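Local coordinates for protein sulfite reductase [ferredoxin] (Mycobacterium tuberculosis, PDB 1ZJ8) that reduces sulfite to sulfide with electrons from ferredoxin, using a siroheme and a [4Fe-4S] cluster, and so probably supplies sulfur for amino acid and cofactor biosynthesis, at residues Asn37-Lys41 / Ala213-Arg217; Pro359-Arg363 / Arg442-Gln446; Trp421-Ala427 / Pro466-Ile471. All coordinates share one frame; numbering follows the deposited sequence.

Contact 1. Residues Asn37-Lys41 / Ala213-Arg217; sequences NEELK and ADLPR. With SRM (siroheme), chain E.
A buried salt-bridge network links Lys41 and Glu38 of the N-terminal region, around helix 36-40, to Asp214 in the loop that leads into strand 219-224. The ammonium of Lys41 is its centre. NZ donates to Asp214 OD1 at 2.8 Å, meeting that oxygen nearly along its C-O axis, and also to Glu38 OE2 at 2.8 Å, there from above the carboxylate plane. A bend at chi3 (-71°) turns CE and NZ of the lysine toward the aspartate carboxylate. The carbonyl O of Leu215 also lies 2.8 Å from Lys41 NZ. Between the two acids, Glu38 OE1 stands 4.4 Å from Asp214 OD1, an approach that the shared lysine probably makes tolerable. Further charges join in: Asp214 OD1 has a salt bridge to Arg294, and Lys41 NZ one to Asp174. Three residues along the loop, Arg217 belongs to the siroheme pocket, its NH2 lying 3.1 Å from the siroheme carboxylate oxygen O4D, while NE is hydrogen-bonded to the carbonyl of Arg297. Behind the network, Leu215 and Pro216 turn away from helix 36-40 and pack on helix 277-291, both touching Phe288 and Leu215 also Thr285 and Arg289.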
loop_
_atom_site.group_PDB
_atom_site.type_symbol
_atom_site.label_atom_id
_atom_site.label_comp_id
_atom_site.label_asym_id
_atom_site.label_seq_id
_atom_site.Cartn_x
_atom_site.Cartn_y
_atom_site.Cartn_z
ATOM N N ASN A 37 -3.565 9.394 22.114
ATOM C CA ASN A 37 -2.527 8.858 21.250
ATOM C C ASN A 37 -1.209 9.569 21.478
ATOM O O ASN A 37 -0.181 8.919 21.678
ATOM C CB ASN A 37 -2.949 8.987 19.785
ATOM C CG ASN A 37 -4.108 8.065 19.432
ATOM O OD1 ASN A 37 -5.259 8.499 19.322
ATOM N ND2 ASN A 37 -3.806 6.785 19.252
ATOM N N GLU A 38 -1.246 10.902 21.459
ATOM C CA GLU A 38 -0.076 11.713 21.795
ATOM C C GLU A 38 0.387 11.531 23.250
ATOM O O GLU A 38 1.551 11.802 23.565
ATOM C CB GLU A 38 -0.340 13.206 21.517
ATOM C CG GLU A 38 -0.159 13.624 20.064
ATOM C CD GLU A 38 1.166 13.148 19.483
ATOM O OE1 GLU A 38 2.169 13.087 20.248
ATOM O OE2 GLU A 38 1.197 12.825 18.268
ATOM N N GLU A 39 -0.501 11.063 24.125
ATOM C CA GLU A 39 -0.155 10.911 25.539
ATOM C C GLU A 39 0.522 9.585 25.890
ATOM O O GLU A 39 1.380 9.541 26.776
ATOM C CB GLU A 39 -1.382 11.110 26.414
ATOM C CG GLU A 39 -1.043 11.487 27.838
ATOM C CD GLU A 39 -2.286 11.751 28.626
ATOM O OE1 GLU A 39 -2.907 12.828 28.405
ATOM O OE2 GLU A 39 -2.647 10.860 29.439
ATOM N N LEU A 40 0.129 8.506 25.219
ATOM C CA LEU A 40 0.760 7.201 25.464
ATOM C C LEU A 40 2.189 7.160 24.916
ATOM O O LEU A 40 3.039 6.435 25.430
ATOM C CB LEU A 40 -0.094 6.046 24.913
ATOM C CG LEU A 40 -0.395 5.902 23.423
ATOM C CD1 LEU A 40 0.823 5.463 22.616
ATOM C CD2 LEU A 40 -1.532 4.896 23.278
ATOM N N LYS A 41 2.445 7.967 23.886
ATOM C CA LYS A 41 3.781 8.088 23.306
ATOM C C LYS A 41 4.730 8.867 24.234
ATOM O O LYS A 41 5.956 8.697 24.158
ATOM C CB LYS A 41 3.708 8.745 21.920
ATOM C CG LYS A 41 2.920 7.933 20.884
ATOM C CD LYS A 41 3.074 8.486 19.453
ATOM C CE LYS A 41 2.357 9.829 19.238
ATOM N NZ LYS A 41 2.678 10.448 17.915
ATOM N N ALA A 213 10.950 7.533 15.670
ATOM C CA ALA A 213 9.974 6.625 16.243
ATOM C C ALA A 213 8.704 7.321 16.749
ATOM O O ALA A 213 7.753 6.643 17.106
ATOM C CB ALA A 213 10.618 5.806 17.357
ATOM N N ASP A 214 8.678 8.652 16.796
ATOM C CA ASP A 214 7.488 9.366 17.280
ATOM C C ASP A 214 7.197 10.563 16.394
ATOM O O ASP A 214 7.782 11.654 16.558
ATOM C CB ASP A 214 7.668 9.785 18.750
ATOM C CG ASP A 214 6.424 10.454 19.354
ATOM O OD1 ASP A 214 5.383 10.583 18.666
ATOM O OD2 ASP A 214 6.500 10.856 20.536
ATOM N N LEU A 215 6.286 10.333 15.447
ATOM C CA LEU A 215 5.867 11.350 14.485
ATOM C C LEU A 215 4.377 11.676 14.702
ATOM O O LEU A 215 3.649 10.922 15.375
ATOM C CB LEU A 215 6.122 10.874 13.041
ATOM C CG LEU A 215 7.419 10.120 12.734
ATOM C CD1 LEU A 215 7.467 9.775 11.264
ATOM C CD2 LEU A 215 8.633 10.919 13.104
ATOM N N PRO A 216 3.927 12.823 14.164
ATOM C CA PRO A 216 2.526 13.216 14.210
ATOM C C PRO A 216 1.563 12.118 13.761
ATOM O O PRO A 216 0.436 12.042 14.271
ATOM C CB PRO A 216 2.466 14.382 13.218
ATOM C CG PRO A 216 3.838 14.970 13.219
ATOM C CD PRO A 216 4.772 13.846 13.510
ATOM N N ARG A 217 1.995 11.315 12.786
ATOM C CA ARG A 217 1.243 10.147 12.348
ATOM C C ARG A 217 2.113 9.200 11.527
ATOM O O ARG A 217 3.351 9.314 11.525
ATOM C CB ARG A 217 0.042 10.602 11.522
ATOM C CG ARG A 217 -1.281 10.445 12.226
ATOM C CD ARG A 217 -2.411 10.365 11.198
ATOM N NE ARG A 217 -3.628 9.788 11.750
ATOM C CZ ARG A 217 -3.751 8.516 12.102
ATOM N NH1 ARG A 217 -2.738 7.652 11.974
ATOM N NH2 ARG A 217 -4.906 8.113 12.598
HETATM FE FE SRM E . -3.990 0.963 5.521
HETATM C CHA SRM E . -5.531 1.354 8.545
HETATM C CHB SRM E . -4.984 -2.235 5.445
HETATM C CHC SRM E . -2.480 0.584 2.663
HETATM C CHD SRM E . -4.938 4.161 4.620
HETATM N NA SRM E . -4.875 -0.256 6.836
HETATM C C1A SRM E . -5.327 0.039 8.075
HETATM C C2A SRM E . -5.602 -1.166 8.921
HETATM C CMA SRM E . -4.429 -1.429 9.815
HETATM C CDA SRM E . -6.917 -1.081 9.644
HETATM C CEA SRM E . -6.941 -0.763 11.106
HETATM O O3A SRM E . -6.503 0.328 11.482
HETATM O O4A SRM E . -7.384 -1.577 11.929
HETATM C C3A SRM E . -5.722 -2.211 7.865
HETATM C CAA SRM E . -5.132 -3.532 8.230
HETATM C CBA SRM E . -6.286 -4.265 8.860
HETATM C CCA SRM E . -6.184 -5.735 8.611
HETATM O O1A SRM E . -5.809 -6.133 7.487
HETATM O O2A SRM E . -6.457 -6.520 9.551
HETATM C C4A SRM E . -5.150 -1.552 6.657
HETATM N NB SRM E . -3.659 -0.596 4.370
HETATM C C1B SRM E . -4.074 -1.861 4.459
HETATM C C2B SRM E . -3.476 -2.802 3.452
HETATM C CMB SRM E . -3.135 -4.161 3.996
HETATM C CDB SRM E . -4.476 -2.974 2.358
HETATM C CEB SRM E . -4.133 -3.878 1.228
HETATM O O3B SRM E . -4.730 -4.958 1.028
HETATM O O4B SRM E . -3.216 -3.517 0.490
HETATM C C3B SRM E . -2.301 -1.961 3.000
HETATM C CAB SRM E . -1.102 -2.187 3.883
HETATM C CBB SRM E . 0.182 -1.879 3.176
HETATM C CCB SRM E . 1.326 -1.892 4.148
HETATM O O1B SRM E . 2.097 -2.847 4.200
HETATM O O2B SRM E . 1.539 -0.939 4.891
HETATM C C4B SRM E . -2.810 -0.588 3.346
HETATM N NC SRM E . -3.864 2.069 3.942
HETATM C C1C SRM E . -3.037 1.832 2.903
HETATM C C2C SRM E . -3.098 2.800 1.910
HETATM C CDC SRM E . -2.556 2.774 0.520
HETATM C CEC SRM E . -1.168 3.194 0.228
HETATM O O3C SRM E . -0.366 3.405 1.166
HETATM O O4C SRM E . -0.889 3.328 -0.972
HETATM C C3C SRM E . -3.851 3.779 2.485
HETATM C CAC SRM E . -4.129 5.026 1.711
HETATM C CBC SRM E . -3.020 6.020 1.438
HETATM C CCC SRM E . -2.808 6.869 2.679
HETATM O O1C SRM E . -2.287 6.371 3.714
HETATM O O2C SRM E . -3.198 8.063 2.622
HETATM C C4C SRM E . -4.245 3.352 3.727
HETATM N ND SRM E . -4.722 2.558 6.529
HETATM C C1D SRM E . -5.187 3.655 5.909
HETATM C C2D SRM E . -6.066 4.331 6.776
HETATM C CAD SRM E . -6.280 5.833 6.718
HETATM C CBD SRM E . -5.425 6.712 7.577
HETATM C CCD SRM E . -5.459 8.212 7.508
HETATM O O1D SRM E . -4.418 8.782 7.111
HETATM O O2D SRM E . -6.490 8.860 7.832
HETATM C C3D SRM E . -6.110 3.592 7.945
HETATM C CDD SRM E . -6.536 4.120 9.288
HETATM C CED SRM E . -5.652 4.996 10.148
HETATM O O3D SRM E . -4.452 5.130 9.905
HETATM O O4D SRM E . -6.110 5.607 11.124
HETATM C C4D SRM E . -5.273 2.500 7.780
#

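Contact 2. Residues Pro359-Arg363 / Arg442-Gln446; sequences PIAGR and RVRAQ. With SRM (siroheme), chain E.
Arg442, on helix 442-455, touches both the siroheme and the type I' turn formed by Ile360 to Arg363, between strands 353-357 and 363-365. Its NH2 donates to the siroheme carboxylate oxygen O3B at 2.6 Å (N-H...O 164°). NH1 reaches the carbonyl O of Ala361 at the edge of the guanidinium; that bond is modelled very short, so its length is doubtful. The same arginine comes within about 6 Å of the iron-sulfur cluster by its side chain, and weaker bonds run to Ala427 and Ser429. Four residues on, Gln446 holds the first residue of the turn, Ile360. NE2 donates to Ile360 O at 3.0 Å and also to Arg442 O at 3.0 Å, which ties the amide back to its own helix. Ile360 O receives Gln446 NE2 from one face of its plane and Arg363 N from the opposite face. Between these polar points, Ala445 CB fits against Ile360 CG2 and Ala361 CB. The side chain of Arg363 crosses that of Arg442, its polar end held by a salt bridge to Asp137, and its guanidinium lays one face, near the rim, over Arg442 CD, 3.8 Å from Arg363 NH2.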
loop_
_atom_site.group_PDB
_atom_site.type_symbol
_atom_site.label_atom_id
_atom_site.label_comp_id
_atom_site.label_asym_id
_atom_site.label_seq_id
_atom_site.Cartn_x
_atom_site.Cartn_y
_atom_site.Cartn_z
ATOM N N PRO A 359 -2.127 -12.554 -8.644
ATOM C CA PRO A 359 -3.135 -13.235 -7.875
ATOM C C PRO A 359 -4.416 -12.402 -7.947
ATOM O O PRO A 359 -4.519 -11.506 -8.795
ATOM C CB PRO A 359 -2.536 -13.283 -6.469
ATOM C CG PRO A 359 -1.391 -12.288 -6.457
ATOM C CD PRO A 359 -1.143 -11.825 -7.821
ATOM N N ILE A 360 -5.389 -12.703 -7.093
ATOM C CA ILE A 360 -6.607 -11.932 -7.013
ATOM C C ILE A 360 -6.529 -11.066 -5.756
ATOM O O ILE A 360 -6.690 -11.556 -4.635
ATOM C CB ILE A 360 -7.836 -12.865 -6.954
ATOM C CG1 ILE A 360 -8.034 -13.588 -8.291
ATOM C CG2 ILE A 360 -9.086 -12.071 -6.575
ATOM C CD1 ILE A 360 -9.240 -14.511 -8.340
ATOM N N ALA A 361 -6.272 -9.778 -5.951
ATOM C CA ALA A 361 -6.227 -8.809 -4.873
ATOM C C ALA A 361 -5.296 -9.250 -3.781
ATOM O O ALA A 361 -5.682 -9.241 -2.645
ATOM C CB ALA A 361 -7.605 -8.612 -4.302
ATOM N N GLY A 362 -4.092 -9.698 -4.136
ATOM C CA GLY A 362 -3.046 -10.013 -3.162
ATOM C C GLY A 362 -3.182 -11.329 -2.407
ATOM O O GLY A 362 -2.276 -11.703 -1.651
ATOM N N ARG A 363 -4.282 -12.059 -2.613
ATOM C CA ARG A 363 -4.559 -13.250 -1.796
ATOM C C ARG A 363 -3.757 -14.445 -2.235
ATOM O O ARG A 363 -3.973 -14.950 -3.331
ATOM C CB ARG A 363 -6.044 -13.622 -1.853
ATOM C CG ARG A 363 -6.354 -15.011 -1.230
ATOM C CD ARG A 363 -7.526 -15.010 -0.267
ATOM N NE ARG A 363 -7.159 -14.348 0.979
ATOM C CZ ARG A 363 -8.030 -14.007 1.930
ATOM N NH1 ARG A 363 -9.322 -14.305 1.798
ATOM N NH2 ARG A 363 -7.611 -13.361 3.018
ATOM N N ARG A 442 -11.875 -8.623 0.223
ATOM C CA ARG A 442 -10.897 -9.562 -0.314
ATOM C C ARG A 442 -11.516 -10.888 -0.742
ATOM O O ARG A 442 -11.103 -11.457 -1.752
ATOM C CB ARG A 442 -9.689 -9.805 0.613
ATOM C CG ARG A 442 -8.464 -10.264 -0.239
ATOM C CD ARG A 442 -7.150 -10.540 0.490
ATOM N NE ARG A 442 -6.641 -9.407 1.261
ATOM C CZ ARG A 442 -6.171 -8.268 0.761
ATOM N NH1 ARG A 442 -6.154 -8.046 -0.533
ATOM N NH2 ARG A 442 -5.734 -7.319 1.577
ATOM N N VAL A 443 -12.523 -11.359 -0.015
ATOM C CA VAL A 443 -13.207 -12.602 -0.381
ATOM C C VAL A 443 -14.148 -12.382 -1.585
ATOM O O VAL A 443 -14.220 -13.213 -2.509
ATOM C CB VAL A 443 -13.996 -13.181 0.833
ATOM C CG1 VAL A 443 -14.422 -14.644 0.541
ATOM C CG2 VAL A 443 -13.144 -13.081 2.135
ATOM N N ARG A 444 -14.861 -11.259 -1.554
ATOM C CA ARG A 444 -15.728 -10.858 -2.650
ATOM C C ARG A 444 -14.983 -10.911 -3.969
ATOM O O ARG A 444 -15.436 -11.538 -4.940
ATOM C CB ARG A 444 -16.228 -9.434 -2.413
ATOM C CG ARG A 444 -17.309 -8.992 -3.395
ATOM C CD ARG A 444 -18.657 -9.615 -3.048
ATOM N NE ARG A 444 -19.326 -10.201 -4.199
ATOM C CZ ARG A 444 -19.941 -9.513 -5.143
ATOM N NH1 ARG A 444 -19.960 -8.206 -5.097
ATOM N NH2 ARG A 444 -20.540 -10.126 -6.146
ATOM N N ALA A 445 -13.822 -10.266 -3.968
ATOM C CA ALA A 445 -12.940 -10.189 -5.129
ATOM C C ALA A 445 -12.617 -11.547 -5.698
ATOM O O ALA A 445 -12.438 -11.689 -6.903
ATOM C CB ALA A 445 -11.635 -9.505 -4.742
ATOM N N GLN A 446 -12.533 -12.551 -4.830
ATOM C CA GLN A 446 -12.179 -13.903 -5.279
ATOM C C GLN A 446 -13.260 -14.517 -6.164
ATOM O O GLN A 446 -12.969 -15.361 -7.020
ATOM C CB GLN A 446 -11.917 -14.839 -4.084
ATOM C CG GLN A 446 -10.898 -14.337 -3.066
ATOM C CD GLN A 446 -9.601 -13.975 -3.710
ATOM O OE1 GLN A 446 -9.176 -14.628 -4.658
ATOM N NE2 GLN A 446 -8.961 -12.918 -3.214
HETATM FE FE SRM E . -3.990 0.963 5.521
HETATM C CHA SRM E . -5.531 1.354 8.545
HETATM C CHB SRM E . -4.984 -2.235 5.445
HETATM C CHC SRM E . -2.480 0.584 2.663
HETATM C CHD SRM E . -4.938 4.161 4.620
HETATM N NA SRM E . -4.875 -0.256 6.836
HETATM C C1A SRM E . -5.327 0.039 8.075
HETATM C C2A SRM E . -5.602 -1.166 8.921
HETATM C CMA SRM E . -4.429 -1.429 9.815
HETATM C CDA SRM E . -6.917 -1.081 9.644
HETATM C CEA SRM E . -6.941 -0.763 11.106
HETATM O O3A SRM E . -6.503 0.328 11.482
HETATM O O4A SRM E . -7.384 -1.577 11.929
HETATM C C3A SRM E . -5.722 -2.211 7.865
HETATM C CAA SRM E . -5.132 -3.532 8.230
HETATM C CBA SRM E . -6.286 -4.265 8.860
HETATM C CCA SRM E . -6.184 -5.735 8.611
HETATM O O1A SRM E . -5.809 -6.133 7.487
HETATM O O2A SRM E . -6.457 -6.520 9.551
HETATM C C4A SRM E . -5.150 -1.552 6.657
HETATM N NB SRM E . -3.659 -0.596 4.370
HETATM C C1B SRM E . -4.074 -1.861 4.459
HETATM C C2B SRM E . -3.476 -2.802 3.452
HETATM C CMB SRM E . -3.135 -4.161 3.996
HETATM C CDB SRM E . -4.476 -2.974 2.358
HETATM C CEB SRM E . -4.133 -3.878 1.228
HETATM O O3B SRM E . -4.730 -4.958 1.028
HETATM O O4B SRM E . -3.216 -3.517 0.490
HETATM C C3B SRM E . -2.301 -1.961 3.000
HETATM C CAB SRM E . -1.102 -2.187 3.883
HETATM C CBB SRM E . 0.182 -1.879 3.176
HETATM C CCB SRM E . 1.326 -1.892 4.148
HETATM O O1B SRM E . 2.097 -2.847 4.200
HETATM O O2B SRM E . 1.539 -0.939 4.891
HETATM C C4B SRM E . -2.810 -0.588 3.346
HETATM N NC SRM E . -3.864 2.069 3.942
HETATM C C1C SRM E . -3.037 1.832 2.903
HETATM C C2C SRM E . -3.098 2.800 1.910
HETATM C CDC SRM E . -2.556 2.774 0.520
HETATM C CEC SRM E . -1.168 3.194 0.228
HETATM O O3C SRM E . -0.366 3.405 1.166
HETATM O O4C SRM E . -0.889 3.328 -0.972
HETATM C C3C SRM E . -3.851 3.779 2.485
HETATM C CAC SRM E . -4.129 5.026 1.711
HETATM C CBC SRM E . -3.020 6.020 1.438
HETATM C CCC SRM E . -2.808 6.869 2.679
HETATM O O1C SRM E . -2.287 6.371 3.714
HETATM O O2C SRM E . -3.198 8.063 2.622
HETATM C C4C SRM E . -4.245 3.352 3.727
HETATM N ND SRM E . -4.722 2.558 6.529
HETATM C C1D SRM E . -5.187 3.655 5.909
HETATM C C2D SRM E . -6.066 4.331 6.776
HETATM C CAD SRM E . -6.280 5.833 6.718
HETATM C CBD SRM E . -5.425 6.712 7.577
HETATM C CCD SRM E . -5.459 8.212 7.508
HETATM O O1D SRM E . -4.418 8.782 7.111
HETATM O O2D SRM E . -6.490 8.860 7.832
HETATM C C3D SRM E . -6.110 3.592 7.945
HETATM C CDD SRM E . -6.536 4.120 9.288
HETATM C CED SRM E . -5.652 4.996 10.148
HETATM O O3D SRM E . -4.452 5.130 9.905
HETATM O O4D SRM E . -6.110 5.607 11.124
HETATM C C4D SRM E . -5.273 2.500 7.780
#

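Contact 3. Residues Trp421-Ala427 / Pro466-Ile471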
loop_
_atom_site.group_PDB
_atom_site.type_symbol
_atom_site.label_atom_id
_atom_site.label_comp_id
_atom_site.label_asym_id
_atom_site.label_seq_id
_atom_site.Cartn_x
_atom_site.Cartn_y
_atom_site.Cartn_z
ATOM N N TRP A 421 -9.436 -7.972 -15.890
ATOM C CA TRP A 421 -10.143 -7.916 -14.618
ATOM C C TRP A 421 -9.307 -8.412 -13.484
ATOM O O TRP A 421 -9.183 -7.743 -12.471
ATOM C CB TRP A 421 -11.430 -8.747 -14.685
ATOM C CG TRP A 421 -12.258 -8.252 -15.784
ATOM C CD1 TRP A 421 -12.552 -8.891 -16.955
ATOM C CD2 TRP A 421 -12.814 -6.946 -15.882
ATOM N NE1 TRP A 421 -13.299 -8.068 -17.759
ATOM C CE2 TRP A 421 -13.468 -6.866 -17.128
ATOM C CE3 TRP A 421 -12.818 -5.826 -15.031
ATOM C CZ2 TRP A 421 -14.117 -5.725 -17.548
ATOM C CZ3 TRP A 421 -13.483 -4.697 -15.434
ATOM C CH2 TRP A 421 -14.126 -4.652 -16.688
ATOM N N ARG A 422 -8.737 -9.594 -13.646
ATOM C CA ARG A 422 -7.871 -10.147 -12.604
ATOM C C ARG A 422 -6.611 -9.308 -12.420
ATOM O O ARG A 422 -6.083 -9.174 -11.325
ATOM C CB ARG A 422 -7.468 -11.555 -12.980
ATOM C CG ARG A 422 -6.729 -12.312 -11.912
ATOM C CD ARG A 422 -6.030 -13.483 -12.561
ATOM N NE ARG A 422 -6.157 -14.706 -11.784
ATOM C CZ ARG A 422 -7.280 -15.416 -11.675
ATOM N NH1 ARG A 422 -8.413 -15.059 -12.304
ATOM N NH2 ARG A 422 -7.254 -16.513 -10.927
ATOM N N ARG A 423 -6.124 -8.788 -13.530
ATOM C CA ARG A 423 -4.929 -8.010 -13.547
ATOM C C ARG A 423 -5.091 -6.709 -12.819
ATOM O O ARG A 423 -4.245 -6.322 -12.037
ATOM C CB ARG A 423 -4.570 -7.696 -14.990
ATOM C CG ARG A 423 -3.424 -6.746 -15.070
ATOM C CD ARG A 423 -2.750 -6.881 -16.345
ATOM N NE ARG A 423 -1.619 -5.987 -16.430
ATOM C CZ ARG A 423 -0.820 -5.942 -17.481
ATOM N NH1 ARG A 423 -1.061 -6.706 -18.542
ATOM N NH2 ARG A 423 0.199 -5.105 -17.489
ATOM N N ASN A 424 -6.184 -6.027 -13.104
ATOM C CA ASN A 424 -6.325 -4.632 -12.710
ATOM C C ASN A 424 -7.180 -4.356 -11.472
ATOM O O ASN A 424 -7.439 -3.210 -11.159
ATOM C CB ASN A 424 -6.854 -3.832 -13.904
ATOM C CG ASN A 424 -5.882 -3.805 -15.036
ATOM O OD1 ASN A 424 -4.732 -3.495 -14.837
ATOM N ND2 ASN A 424 -6.326 -4.161 -16.225
ATOM N N LEU A 425 -7.585 -5.384 -10.753
ATOM C CA LEU A 425 -8.452 -5.182 -9.609
ATOM C C LEU A 425 -7.627 -5.180 -8.323
ATOM O O LEU A 425 -6.737 -5.993 -8.135
ATOM C CB LEU A 425 -9.556 -6.257 -9.554
ATOM C CG LEU A 425 -10.503 -6.198 -8.331
ATOM C CD1 LEU A 425 -11.891 -6.667 -8.674
ATOM C CD2 LEU A 425 -9.995 -6.985 -7.100
ATOM N N MET A 426 -7.929 -4.270 -7.418
ATOM C CA MET A 426 -7.395 -4.354 -6.061
ATOM C C MET A 426 -8.540 -4.286 -5.062
ATOM O O MET A 426 -9.619 -3.761 -5.360
ATOM C CB MET A 426 -6.400 -3.218 -5.765
ATOM C CG MET A 426 -5.089 -3.292 -6.523
ATOM S SD MET A 426 -3.830 -2.079 -5.981
ATOM C CE MET A 426 -4.780 -0.615 -5.644
ATOM N N ALA A 427 -8.289 -4.817 -3.875
ATOM C CA ALA A 427 -9.238 -4.752 -2.778
ATOM C C ALA A 427 -8.447 -4.713 -1.485
ATOM O O ALA A 427 -7.303 -5.182 -1.429
ATOM C CB ALA A 427 -10.157 -5.947 -2.802
ATOM N N PRO A 466 -7.278 -0.834 -20.373
ATOM C CA PRO A 466 -7.590 -1.492 -19.088
ATOM C C PRO A 466 -8.467 -0.649 -18.169
ATOM O O PRO A 466 -8.224 0.559 -18.052
ATOM C CB PRO A 466 -6.215 -1.606 -18.431
ATOM C CG PRO A 466 -5.463 -0.388 -18.936
ATOM C CD PRO A 466 -5.982 -0.125 -20.325
ATOM N N ILE A 467 -9.443 -1.285 -17.509
ATOM C CA ILE A 467 -10.317 -0.626 -16.525
ATOM C C ILE A 467 -9.983 -1.051 -15.099
ATOM O O ILE A 467 -10.400 -2.097 -14.638
ATOM C CB ILE A 467 -11.821 -0.923 -16.781
ATOM C CG1 ILE A 467 -12.259 -0.348 -18.124
ATOM C CG2 ILE A 467 -12.707 -0.340 -15.649
ATOM C CD1 ILE A 467 -12.084 -1.301 -19.267
ATOM N N THR A 468 -9.258 -0.205 -14.392
ATOM C CA THR A 468 -8.851 -0.505 -13.022
ATOM C C THR A 468 -10.058 -0.439 -12.087
ATOM O O THR A 468 -10.898 0.423 -12.232
ATOM C CB THR A 468 -7.712 0.444 -12.528
ATOM O OG1 THR A 468 -8.164 1.801 -12.487
ATOM C CG2 THR A 468 -6.522 0.360 -13.440
ATOM N N VAL A 469 -10.139 -1.382 -11.158
ATOM C CA VAL A 469 -11.262 -1.496 -10.230
ATOM C C VAL A 469 -10.718 -1.707 -8.827
ATOM O O VAL A 469 -10.030 -2.702 -8.565
ATOM C CB VAL A 469 -12.195 -2.695 -10.571
ATOM C CG1 VAL A 469 -13.308 -2.836 -9.517
ATOM C CG2 VAL A 469 -12.782 -2.574 -11.988
ATOM N N ASN A 470 -11.027 -0.786 -7.919
ATOM C CA ASN A 470 -10.541 -0.880 -6.533
ATOM C C ASN A 470 -11.703 -0.959 -5.537
ATOM O O ASN A 470 -12.562 -0.068 -5.506
ATOM C CB ASN A 470 -9.657 0.312 -6.189
ATOM C CG ASN A 470 -8.386 0.361 -7.020
ATOM O OD1 ASN A 470 -8.171 -0.465 -7.889
ATOM N ND2 ASN A 470 -7.539 1.339 -6.749
ATOM N N ILE A 471 -11.715 -2.026 -4.727
ATOM C CA ILE A 471 -12.780 -2.279 -3.753
ATOM C C ILE A 471 -12.277 -2.038 -2.333
ATOM O O ILE A 471 -11.452 -2.786 -1.811
ATOM C CB ILE A 471 -13.302 -3.725 -3.840
ATOM C CG1 ILE A 471 -13.397 -4.196 -5.301
ATOM C CG2 ILE A 471 -14.662 -3.838 -3.138
ATOM C CD1 ILE A 471 -14.092 -5.548 -5.483
#
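Met426 and its neighbours Leu425 and Ala427 pair in parallel with Val469, Asn470 and Ile471, the two strands of a beta-alpha-beta unit whose connection contains helix 442-455, with 425-427 the edge strand of its sheet. The short strands run 4.5 Å apart at an angle of 12°. Met426 uses both its backbone groups on this neighbour, as expected for parallel pairing: N donates to Val469 O at 2.9 Å, and O accepts from Ile471 N at 2.8 Å. The edge strand ends at Ala427, which touches the siroheme, directly before Cys428 of the [4Fe-4S] pocket.

The tight part is the face carrying Leu425, Ala427, Val469 and Ile471. Leu425 has CG anti to its own backbone N (chi1 177°), and its CD1 comes 4.0 Å from Ile471 CD1, with Val469 CG1 beside it. Ala427 CB sits next to Ile471 CB. Helix 442-455 covers this face, Ala445 against Leu425 and Leu448 against Ile471. Trp421, at the preceding helix, reaches back to the same layer: CZ3 lies 4.1 Å from Val469 CG2, which meets the indole at its edge.

Met426 and Asn470 run alongside each other on the other face, Met426 CE 3.6 Å from Asn470 ND2; the side chain of Met426 is about 7 Å from the siroheme. The amide of Asn470 is turned to donate from ND2 to the carbonyl of Arg480.

Where the strands begin, the contact is looser and partly exposed. Val469 N donates to Asn424 O over 3.3 Å, above the plane of that backbone carbonyl. Thr468 meets Asn424 with its CA and CG2, while its hydroxyl is hydrogen-bonded to the backbone N of Asp485. At this margin the side chain of Asn424 lies across the Pro466 ring, with ND2 3.4 Å from Pro466 CB.

From the N terminus, contact 1 opens first and closes at 213-217, bringing the initial helix back, across 171 intervening residues, to a loop of the first 4Fe-4S domain. It is complete before the others begin. Contact 2 then opens at 359-363, in the second ferredoxin-like half domain, and contact 3 opens at 421-427 before contact 2 closes on helix 442-455; contact 3 closes only at 466-471, so these two cross. They touch directly, Ala361 packing on Ala427 and Ile360 CD1 lying near Arg422 NH2, so turn, helix and parallel strands form one continuous block. Contact 1 lies about 33 Å from contact 2, centre to centre, yet both reach the siroheme, through Arg217 and Arg442.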